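PDB 4WV3: anthranilate-CoA ligase from Stigmatella aurantiaca, which belongs to the ANL superfamily of AMP-binding enzymes, with a large N-terminal portion followed by a smaller C-terminal domain. Local coordinates for residues D315-T320 / H324-N329; P331-I334 / G340-V343; K398-V401 / Y407-A410. One frame throughout, in Å; residues are numbered along the deposited sequence.

How the interactions relate
The three contacts follow one another along the chain. Interaction 1 pairs the neighbouring strands 313-318 and 325-328 of a mixed sheet; interaction 2, centred about 11 Å from the centre of interaction 1, ties the loop after strand 325-328 to the next strand, 341-342, at the border of the same sheet. Interaction 3 is the hairpin of strands 392-401 and 407-412 in a separate antiparallel sheet, its centre about 13 Å from that of interaction 1 and 14 Å from that of interaction 2. A probable hydrogen bond from Tyr407 N to Gly340 O joins strand 407-412 to the start of segment 340-343. Interactions 1 and 3 both touch 3UK, so two sheets share one ligand pocket.

Interaction 1. Residues D315-T320 / H324-N329; sequences DGIGCT and HIFISN. With 3UK (5'-O-[(S)-[(2-aminobenzoyl)oxy](hydroxy)phosphoryl]adenosine), chain C.
Ile317 faces both Phe326 and Ile327, a classic beta bulge in the antiparallel hairpin of strands 313-318 and 325-328, and this hairpin lines the pocket of 3UK. Backbone bonds define the bulge. Ile317 O takes the N-H of Phe326 at 2.9 Å and, over a longer and weak bond, that of Ile327, while Ile317 N donates to Ile327 O at 2.8 Å. Farther along, Asp315 O accepts from both Asn329 N and Asn329 ND2; the second bond is modelled too short for its length to be trusted at this resolution. The same ND2 also reaches Ser338 O, so the amide joins the hairpin to the following loop.

Apolar contacts fill the side of the bulge. Ile317 and Ile327 lie side by side, CG2 of Ile317 against CB of Ile327, whereas the Ile317 chain runs aslant to Phe326 and sets CD1 3.8 Å from CZ of that ring. With chi1 of 50°, Phe326 CG sits between its backbone N and carbonyl carbon, which brings one ring face over Ile317 O. Cys319 SG approaches the same ring obliquely, a sulfur-aromatic contact with SG 5.1 Å from the ring centroid.

The ligand is held by groups from both segments. Ile317 CG1 packs against the adenine at C14, 3.6 Å away, and the adenine amino group N20 donates to Asp315 OD1 and, weakly, to Gly316 O. At the far end, Thr320 grips the phosphoryl oxygen O05 twice, through its backbone N at 3.2 Å and through OG1. The His324 ring, whose NE2 is bonded to Phe222 O, turns one face to the rim of the aminobenzoyl ring, which stands nearly upright on it, with C29 3.6 Å above the imidazole plane and over its centre.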
loop_
_atom_site.group_PDB
_atom_site.type_symbol
_atom_site.label_atom_id
_atom_site.label_comp_id
_atom_site.label_asym_id
_atom_site.label_seq_id
_atom_site.Cartn_x
_atom_site.Cartn_y
_atom_site.Cartn_z
ATOM N N ASP A 315 3.385 -12.193 -4.782
ATOM C CA ASP A 315 2.295 -11.279 -5.101
ATOM C C ASP A 315 1.055 -11.611 -4.279
ATOM O O ASP A 315 0.622 -12.762 -4.228
ATOM C CB ASP A 315 1.960 -11.336 -6.593
ATOM C CG ASP A 315 0.830 -10.392 -6.976
ATOM O OD1 ASP A 315 0.709 -9.319 -6.347
ATOM O OD2 ASP A 315 0.065 -10.722 -7.906
ATOM N N GLY A 316 0.490 -10.595 -3.637
ATOM C CA GLY A 316 -0.708 -10.767 -2.839
ATOM C C GLY A 316 -1.549 -9.506 -2.813
ATOM O O GLY A 316 -1.016 -8.398 -2.751
ATOM N N ILE A 317 -2.867 -9.669 -2.870
ATOM C CA ILE A 317 -3.765 -8.520 -2.852
ATOM C C ILE A 317 -4.226 -8.170 -1.439
ATOM O O ILE A 317 -4.680 -9.029 -0.681
ATOM C CB ILE A 317 -4.992 -8.714 -3.779
ATOM C CG1 ILE A 317 -5.965 -7.541 -3.627
ATOM C CG2 ILE A 317 -5.695 -10.026 -3.487
ATOM C CD1 ILE A 317 -7.235 -7.688 -4.436
ATOM N N GLY A 318 -4.086 -6.897 -1.091
ATOM C CA GLY A 318 -4.586 -6.388 0.168
ATOM C C GLY A 318 -5.293 -5.069 -0.056
ATOM O O GLY A 318 -5.229 -4.498 -1.144
ATOM N N CYS A 319 -5.981 -4.587 0.970
ATOM C CA CYS A 319 -6.628 -3.286 0.902
ATOM C C CYS A 319 -6.561 -2.623 2.267
ATOM O O CYS A 319 -6.355 -3.292 3.280
ATOM C CB CYS A 319 -8.077 -3.413 0.426
ATOM S SG CYS A 319 -9.166 -4.341 1.528
ATOM N N THR A 320 -6.727 -1.306 2.291
ATOM C CA THR A 320 -6.624 -0.553 3.533
ATOM C C THR A 320 -7.780 -0.893 4.474
ATOM O O THR A 320 -7.634 -0.840 5.696
ATOM C CB THR A 320 -6.568 0.963 3.262
ATOM O OG1 THR A 320 -5.566 1.231 2.274
ATOM C CG2 THR A 320 -6.233 1.729 4.534
ATOM N N HIS A 324 -4.214 -5.346 5.487
ATOM C CA HIS A 324 -3.236 -6.012 4.628
ATOM C C HIS A 324 -3.774 -7.164 3.776
ATOM O O HIS A 324 -4.983 -7.314 3.601
ATOM C CB HIS A 324 -2.054 -6.478 5.481
ATOM C CG HIS A 324 -0.725 -6.296 4.814
ATOM N ND1 HIS A 324 -0.091 -7.307 4.125
ATOM C CD2 HIS A 324 0.084 -5.213 4.722
ATOM C CE1 HIS A 324 1.053 -6.858 3.642
ATOM N NE2 HIS A 324 1.184 -5.592 3.991
ATOM N N ILE A 325 -2.852 -7.971 3.259
ATOM C CA ILE A 325 -3.150 -8.990 2.253
ATOM C C ILE A 325 -4.106 -10.088 2.724
ATOM O O ILE A 325 -3.958 -10.626 3.821
ATOM C CB ILE A 325 -1.843 -9.624 1.720
ATOM C CG1 ILE A 325 -0.962 -8.550 1.076
ATOM C CG2 ILE A 325 -2.141 -10.733 0.728
ATOM C CD1 ILE A 325 0.296 -9.089 0.433
ATOM N N PHE A 326 -5.087 -10.412 1.883
ATOM C CA PHE A 326 -6.058 -11.461 2.187
ATOM C C PHE A 326 -6.025 -12.615 1.179
ATOM O O PHE A 326 -6.558 -13.693 1.443
ATOM C CB PHE A 326 -7.474 -10.883 2.318
ATOM C CG PHE A 326 -7.886 -10.001 1.171
ATOM C CD1 PHE A 326 -8.624 -10.512 0.118
ATOM C CD2 PHE A 326 -7.545 -8.657 1.155
ATOM C CE1 PHE A 326 -9.006 -9.703 -0.936
ATOM C CE2 PHE A 326 -7.923 -7.843 0.104
ATOM C CZ PHE A 326 -8.656 -8.367 -0.943
ATOM N N ILE A 327 -5.409 -12.377 0.023
ATOM C CA ILE A 327 -5.129 -13.438 -0.943
ATOM C C ILE A 327 -3.683 -13.304 -1.393
ATOM O O ILE A 327 -3.298 -12.269 -1.935
ATOM C CB ILE A 327 -6.013 -13.338 -2.201
ATOM C CG1 ILE A 327 -7.474 -13.087 -1.834
ATOM C CG2 ILE A 327 -5.874 -14.594 -3.050
ATOM C CD1 ILE A 327 -8.355 -12.805 -3.034
ATOM N N SER A 328 -2.882 -14.343 -1.181
ATOM C CA SER A 328 -1.457 -14.253 -1.483
ATOM C C SER A 328 -0.856 -15.535 -2.042
ATOM O O SER A 328 -1.423 -16.617 -1.902
ATOM C CB SER A 328 -0.678 -13.840 -0.234
ATOM O OG SER A 328 0.713 -13.778 -0.502
ATOM N N ASN A 329 0.300 -15.389 -2.682
ATOM C CA ASN A 329 1.123 -16.527 -3.054
ATOM C C ASN A 329 1.990 -16.920 -1.866
ATOM O O ASN A 329 2.007 -16.229 -0.848
ATOM C CB ASN A 329 2.001 -16.193 -4.261
ATOM C CG ASN A 329 1.199 -16.000 -5.532
ATOM O OD1 ASN A 329 0.942 -16.953 -6.268
ATOM N ND2 ASN A 329 0.802 -14.761 -5.799
HETATM C C10 3UK C . -5.767 -3.313 -5.563
HETATM C C15 3UK C . -4.356 -5.314 -6.030
HETATM C C17 3UK C . -4.240 -6.925 -7.750
HETATM C C21 3UK C . -7.114 -3.946 -5.353
HETATM C C26 3UK C . -2.802 -2.841 -0.215
HETATM C C28 3UK C . -1.412 -4.808 -0.050
HETATM O O01 3UK C . -3.171 -1.405 -2.121
HETATM C C02 3UK C . -3.615 -1.795 -1.064
HETATM O O03 3UK C . -4.645 -1.062 -0.414
HETATM P P04 3UK C . -5.417 0.112 -1.162
HETATM O O05 3UK C . -6.449 0.740 -0.173
HETATM O O06 3UK C . -6.219 -0.416 -2.448
HETATM C C07 3UK C . -6.627 -1.791 -2.516
HETATM C C08 3UK C . -6.924 -2.121 -3.951
HETATM O O09 3UK C . -5.691 -2.183 -4.703
HETATM N N11 3UK C . -4.722 -4.233 -5.249
HETATM C C12 3UK C . -3.920 -4.186 -4.143
HETATM N N13 3UK C . -3.045 -5.228 -4.207
HETATM C C14 3UK C . -3.295 -5.943 -5.367
HETATM N N16 3UK C . -4.808 -5.817 -7.208
HETATM N N18 3UK C . -3.233 -7.566 -7.173
HETATM C C19 3UK C . -2.728 -7.131 -6.007
HETATM N N20 3UK C . -1.649 -7.823 -5.396
HETATM O O22 3UK C . -8.009 -3.507 -6.358
HETATM C C23 3UK C . -7.543 -3.455 -4.054
HETATM O O24 3UK C . -8.980 -3.344 -4.019
HETATM O O25 3UK C . -4.428 1.190 -1.572
HETATM C C27 3UK C . -2.137 -3.873 -0.830
HETATM C C29 3UK C . -1.375 -4.682 1.380
HETATM C C30 3UK C . -2.043 -3.652 1.996
HETATM C C31 3UK C . -2.765 -2.714 1.217
HETATM N N32 3UK C . -3.477 -1.616 1.872
#

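Interaction 2. Residues P331-I334 / G340-V343; sequences PGDI and GKPV
One carboxylate oxygen of Asp333, OD2, lies across the folded side chain of Lys341, 3.2 Å from NZ in a hydrogen-bonded salt bridge and 3.8 Å from CG. The two side chains cross at about a right angle. Lys341 gets there by bending twice, at chi2 (-76°) and again at chi4 (58°), so that the ammonium group is brought round to the acid rather than stretched past it. On the acid, OD2 receives NZ on its syn lone pair, the favoured geometry for a carboxylate.

Tyr406 is the common partner of this pair. Its hydroxyl is hydrogen-bonded to Asp333 OD1, and its ring makes a cation-pi contact with Lys341. Both carboxylate oxygens therefore have a partner, which should limit rotation of the group, and the ammonium is offset by the acid and probably further stabilised by the aromatic face.

The backbones stay well apart, and the bridge spans them by side chains alone. Strand 341-342 is held separately: Lys341 pairs with Ser328 and Val343 with Phe326 through main-chain bonds, while Arg330 adds weak bonds to the carbonyls of Lys341 and Pro342. Both charged residues are partly exposed, and the Lys341 side chain is about 13 Å from 3UK, too far to touch it. What results is a surface salt bridge pinning the connecting loop of a beta-strand pair to the border strand of the mixed sheet in this AMP-binding fold.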
loop_
_atom_site.group_PDB
_atom_site.type_symbol
_atom_site.label_atom_id
_atom_site.label_comp_id
_atom_site.label_asym_id
_atom_site.label_seq_id
_atom_site.Cartn_x
_atom_site.Cartn_y
_atom_site.Cartn_z
ATOM N N PRO A 331 5.926 -18.937 -0.585
ATOM C CA PRO A 331 7.270 -19.384 -0.968
ATOM C C PRO A 331 7.269 -20.766 -1.622
ATOM O O PRO A 331 8.062 -21.014 -2.530
ATOM C CB PRO A 331 8.007 -19.428 0.369
ATOM C CG PRO A 331 7.358 -18.358 1.170
ATOM C CD PRO A 331 5.902 -18.389 0.783
ATOM N N GLY A 332 6.377 -21.643 -1.175
ATOM C CA GLY A 332 6.281 -22.978 -1.737
ATOM C C GLY A 332 5.277 -23.103 -2.869
ATOM O O GLY A 332 5.292 -24.084 -3.612
ATOM N N ASP A 333 4.402 -22.112 -3.007
ATOM C CA ASP A 333 3.358 -22.164 -4.026
ATOM C C ASP A 333 3.169 -20.817 -4.718
ATOM O O ASP A 333 2.564 -19.900 -4.161
ATOM C CB ASP A 333 2.037 -22.639 -3.412
ATOM C CG ASP A 333 0.975 -22.921 -4.456
ATOM O OD1 ASP A 333 1.332 -23.095 -5.641
ATOM O OD2 ASP A 333 -0.220 -22.978 -4.092
ATOM N N ILE A 334 3.690 -20.707 -5.937
ATOM C CA ILE A 334 3.588 -19.477 -6.713
ATOM C C ILE A 334 3.053 -19.733 -8.115
ATOM O O ILE A 334 3.581 -20.572 -8.845
ATOM C CB ILE A 334 4.958 -18.778 -6.855
ATOM C CG1 ILE A 334 5.501 -18.367 -5.488
ATOM C CG2 ILE A 334 4.849 -17.562 -7.766
ATOM C CD1 ILE A 334 6.828 -17.656 -5.552
ATOM N N GLY A 340 -2.634 -15.740 -6.121
ATOM C CA GLY A 340 -2.361 -16.914 -5.313
ATOM C C GLY A 340 -3.588 -17.599 -4.739
ATOM O O GLY A 340 -4.615 -17.732 -5.407
ATOM N N LYS A 341 -3.470 -18.033 -3.489
ATOM C CA LYS A 341 -4.514 -18.797 -2.819
ATOM C C LYS A 341 -5.061 -18.014 -1.626
ATOM O O LYS A 341 -4.399 -17.102 -1.129
ATOM C CB LYS A 341 -3.947 -20.141 -2.348
ATOM C CG LYS A 341 -3.481 -21.056 -3.470
ATOM C CD LYS A 341 -4.658 -21.703 -4.179
ATOM C CE LYS A 341 -4.194 -22.622 -5.300
ATOM N NZ LYS A 341 -3.289 -23.695 -4.804
ATOM N N PRO A 342 -6.277 -18.359 -1.170
ATOM C CA PRO A 342 -6.861 -17.719 0.015
ATOM C C PRO A 342 -5.987 -17.888 1.255
ATOM O O PRO A 342 -5.437 -18.965 1.482
ATOM C CB PRO A 342 -8.176 -18.476 0.205
ATOM C CG PRO A 342 -8.530 -18.957 -1.151
ATOM C CD PRO A 342 -7.228 -19.278 -1.821
ATOM N N VAL A 343 -5.865 -16.826 2.043
ATOM C CA VAL A 343 -5.096 -16.871 3.281
ATOM C C VAL A 343 -5.951 -17.438 4.411
ATOM O O VAL A 343 -7.078 -16.994 4.627
ATOM C CB VAL A 343 -4.590 -15.470 3.674
ATOM C CG1 VAL A 343 -3.902 -15.508 5.030
ATOM C CG2 VAL A 343 -3.651 -14.928 2.605
#

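Interaction 3. Residues K398-V401 / Y407-A410; sequences KYFV and YWHA. With 3UK (5'-O-[(S)-[(2-aminobenzoyl)oxy](hydroxy)phosphoryl]adenosine), chain C.
Tyr399 spreads its ring beneath the backbone of His409: CA of His409 stands 3.7 Å from the ring centroid, 12° off the normal, in a CH-pi contact. The imidazole itself meets that ring at a slant, with planes at 34°; chi1 of -170° puts CG opposite the backbone N and carries the ring out to the ligand. There N16 of the adenine lies over one imidazole face.

The same sheet face continues through Val401 and Tyr407. CG2 of Val401 rests over the Tyr407 ring, 3.8 Å from its centroid, while CD2 of Tyr399 meets the edge of that ring in its plane. On the opposite face Phe400 lies against Trp408; Trp408 CB stands over the phenyl ring, 3.8 Å from its centroid, and the two aromatic systems are nearly parallel but slid so far apart that they scarcely overlap.

Main-chain bonds set this register. Phe400 and Trp408 form a hydrogen-bonded antiparallel pair, Trp408 N to Phe400 O at 2.9 Å and Phe400 N to Trp408 O at 3.2 Å, and Ala410 N gives a further bond to Lys398 O at 2.8 Å.

A second shell fixes the polar ends. Tyr399 OH is bonded to Ser339 OG, Trp408 NE1 to Asp402 OD2, and His409 NE2 to Asp397 OD1, the atom that also bonds 3UK. The chemistry thus divides the labour: backbone bonds and, on each face, CH-pi and apolar contacts join the two strands, while the shared Asp397 carboxylate probably couples the orientation of the imidazole to that of the bound ligand.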
loop_
_atom_site.group_PDB
_atom_site.type_symbol
_atom_site.label_atom_id
_atom_site.label_comp_id
_atom_site.label_asym_id
_atom_site.label_seq_id
_atom_site.Cartn_x
_atom_site.Cartn_y
_atom_site.Cartn_z
ATOM N N LYS A 398 -12.852 -7.323 -9.387
ATOM C CA LYS A 398 -13.349 -8.455 -10.157
ATOM C C LYS A 398 -12.276 -9.536 -10.220
ATOM O O LYS A 398 -11.131 -9.267 -10.581
ATOM C CB LYS A 398 -13.748 -8.017 -11.568
ATOM C CG LYS A 398 -15.117 -7.354 -11.660
ATOM C CD LYS A 398 -16.230 -8.339 -11.335
ATOM C CE LYS A 398 -17.590 -7.823 -11.790
ATOM N NZ LYS A 398 -17.967 -6.553 -11.113
ATOM N N TYR A 399 -12.652 -10.758 -9.856
ATOM C CA TYR A 399 -11.719 -11.878 -9.838
ATOM C C TYR A 399 -12.337 -13.116 -10.472
ATOM O O TYR A 399 -13.559 -13.235 -10.568
ATOM C CB TYR A 399 -11.312 -12.208 -8.401
ATOM C CG TYR A 399 -9.985 -11.629 -7.962
ATOM C CD1 TYR A 399 -9.887 -10.316 -7.521
ATOM C CD2 TYR A 399 -8.831 -12.402 -7.969
ATOM C CE1 TYR A 399 -8.681 -9.786 -7.109
ATOM C CE2 TYR A 399 -7.617 -11.879 -7.562
ATOM C CZ TYR A 399 -7.550 -10.570 -7.133
ATOM O OH TYR A 399 -6.349 -10.037 -6.725
ATOM N N PHE A 400 -11.484 -14.035 -10.908
ATOM C CA PHE A 400 -11.931 -15.363 -11.309
ATOM C C PHE A 400 -10.923 -16.405 -10.841
ATOM O O PHE A 400 -9.755 -16.089 -10.608
ATOM C CB PHE A 400 -12.175 -15.452 -12.822
ATOM C CG PHE A 400 -10.927 -15.356 -13.655
ATOM C CD1 PHE A 400 -10.240 -16.499 -14.034
ATOM C CD2 PHE A 400 -10.454 -14.125 -14.078
ATOM C CE1 PHE A 400 -9.096 -16.415 -14.806
ATOM C CE2 PHE A 400 -9.311 -14.035 -14.853
ATOM C CZ PHE A 400 -8.633 -15.183 -15.218
ATOM N N VAL A 401 -11.378 -17.643 -10.694
ATOM C CA VAL A 401 -10.539 -18.696 -10.137
ATOM C C VAL A 401 -10.112 -19.711 -11.192
ATOM O O VAL A 401 -10.916 -20.136 -12.022
ATOM C CB VAL A 401 -11.256 -19.424 -8.982
ATOM C CG1 VAL A 401 -10.326 -20.427 -8.322
ATOM C CG2 VAL A 401 -11.758 -18.418 -7.959
ATOM N N TYR A 407 -6.428 -17.485 -7.906
ATOM C CA TYR A 407 -7.203 -16.264 -8.106
ATOM C C TYR A 407 -6.503 -15.282 -9.040
ATOM O O TYR A 407 -5.352 -14.909 -8.815
ATOM C CB TYR A 407 -7.483 -15.591 -6.762
ATOM C CG TYR A 407 -8.608 -16.225 -5.980
ATOM C CD1 TYR A 407 -8.453 -17.471 -5.387
ATOM C CD2 TYR A 407 -9.826 -15.575 -5.831
ATOM C CE1 TYR A 407 -9.481 -18.053 -4.670
ATOM C CE2 TYR A 407 -10.860 -16.149 -5.116
ATOM C CZ TYR A 407 -10.682 -17.387 -4.538
ATOM O OH TYR A 407 -11.710 -17.961 -3.826
ATOM N N TRP A 408 -7.211 -14.861 -10.084
ATOM C CA TRP A 408 -6.667 -13.905 -11.041
ATOM C C TRP A 408 -7.453 -12.600 -11.034
ATOM O O TRP A 408 -8.679 -12.599 -11.150
ATOM C CB TRP A 408 -6.651 -14.500 -12.448
ATOM C CG TRP A 408 -5.659 -15.604 -12.617
ATOM C CD1 TRP A 408 -5.774 -16.883 -12.161
ATOM C CD2 TRP A 408 -4.398 -15.531 -13.294
ATOM N NE1 TRP A 408 -4.663 -17.611 -12.508
ATOM C CE2 TRP A 408 -3.803 -16.804 -13.205
ATOM C CE3 TRP A 408 -3.715 -14.512 -13.966
ATOM C CZ2 TRP A 408 -2.558 -17.087 -13.763
ATOM C CZ3 TRP A 408 -2.478 -14.794 -14.518
ATOM C CH2 TRP A 408 -1.912 -16.071 -14.413
ATOM N N HIS A 409 -6.736 -11.490 -10.897
ATOM C CA HIS A 409 -7.356 -10.174 -10.845
ATOM C C HIS A 409 -7.786 -9.717 -12.233
ATOM O O HIS A 409 -6.948 -9.477 -13.101
ATOM C CB HIS A 409 -6.381 -9.159 -10.251
ATOM C CG HIS A 409 -7.001 -7.833 -9.939
ATOM N ND1 HIS A 409 -6.332 -6.640 -10.107
ATOM C CD2 HIS A 409 -8.227 -7.512 -9.461
ATOM C CE1 HIS A 409 -7.118 -5.641 -9.748
ATOM N NE2 HIS A 409 -8.273 -6.144 -9.351
ATOM N N ALA A 410 -9.093 -9.603 -12.441
ATOM C CA ALA A 410 -9.614 -9.093 -13.702
ATOM C C ALA A 410 -9.442 -7.580 -13.749
ATOM O O ALA A 410 -9.350 -6.985 -14.822
ATOM C CB ALA A 410 -11.076 -9.471 -13.868
HETATM C C10 3UK C . -5.767 -3.313 -5.563
HETATM C C15 3UK C . -4.356 -5.314 -6.030
HETATM C C17 3UK C . -4.240 -6.925 -7.750
HETATM C C21 3UK C . -7.114 -3.946 -5.353
HETATM C C26 3UK C . -2.802 -2.841 -0.215
HETATM C C28 3UK C . -1.412 -4.808 -0.050
HETATM O O01 3UK C . -3.171 -1.405 -2.121
HETATM C C02 3UK C . -3.615 -1.795 -1.064
HETATM O O03 3UK C . -4.645 -1.062 -0.414
HETATM P P04 3UK C . -5.417 0.112 -1.162
HETATM O O05 3UK C . -6.449 0.740 -0.173
HETATM O O06 3UK C . -6.219 -0.416 -2.448
HETATM C C07 3UK C . -6.627 -1.791 -2.516
HETATM C C08 3UK C . -6.924 -2.121 -3.951
HETATM O O09 3UK C . -5.691 -2.183 -4.703
HETATM N N11 3UK C . -4.722 -4.233 -5.249
HETATM C C12 3UK C . -3.920 -4.186 -4.143
HETATM N N13 3UK C . -3.045 -5.228 -4.207
HETATM C C14 3UK C . -3.295 -5.943 -5.367
HETATM N N16 3UK C . -4.808 -5.817 -7.208
HETATM N N18 3UK C . -3.233 -7.566 -7.173
HETATM C C19 3UK C . -2.728 -7.131 -6.007
HETATM N N20 3UK C . -1.649 -7.823 -5.396
HETATM O O22 3UK C . -8.009 -3.507 -6.358
HETATM C C23 3UK C . -7.543 -3.455 -4.054
HETATM O O24 3UK C . -8.980 -3.344 -4.019
HETATM O O25 3UK C . -4.428 1.190 -1.572
HETATM C C27 3UK C . -2.137 -3.873 -0.830
HETATM C C29 3UK C . -1.375 -4.682 1.380
HETATM C C30 3UK C . -2.043 -3.652 1.996
HETATM C C31 3UK C . -2.765 -2.714 1.217
HETATM N N32 3UK C . -3.477 -1.616 1.872
#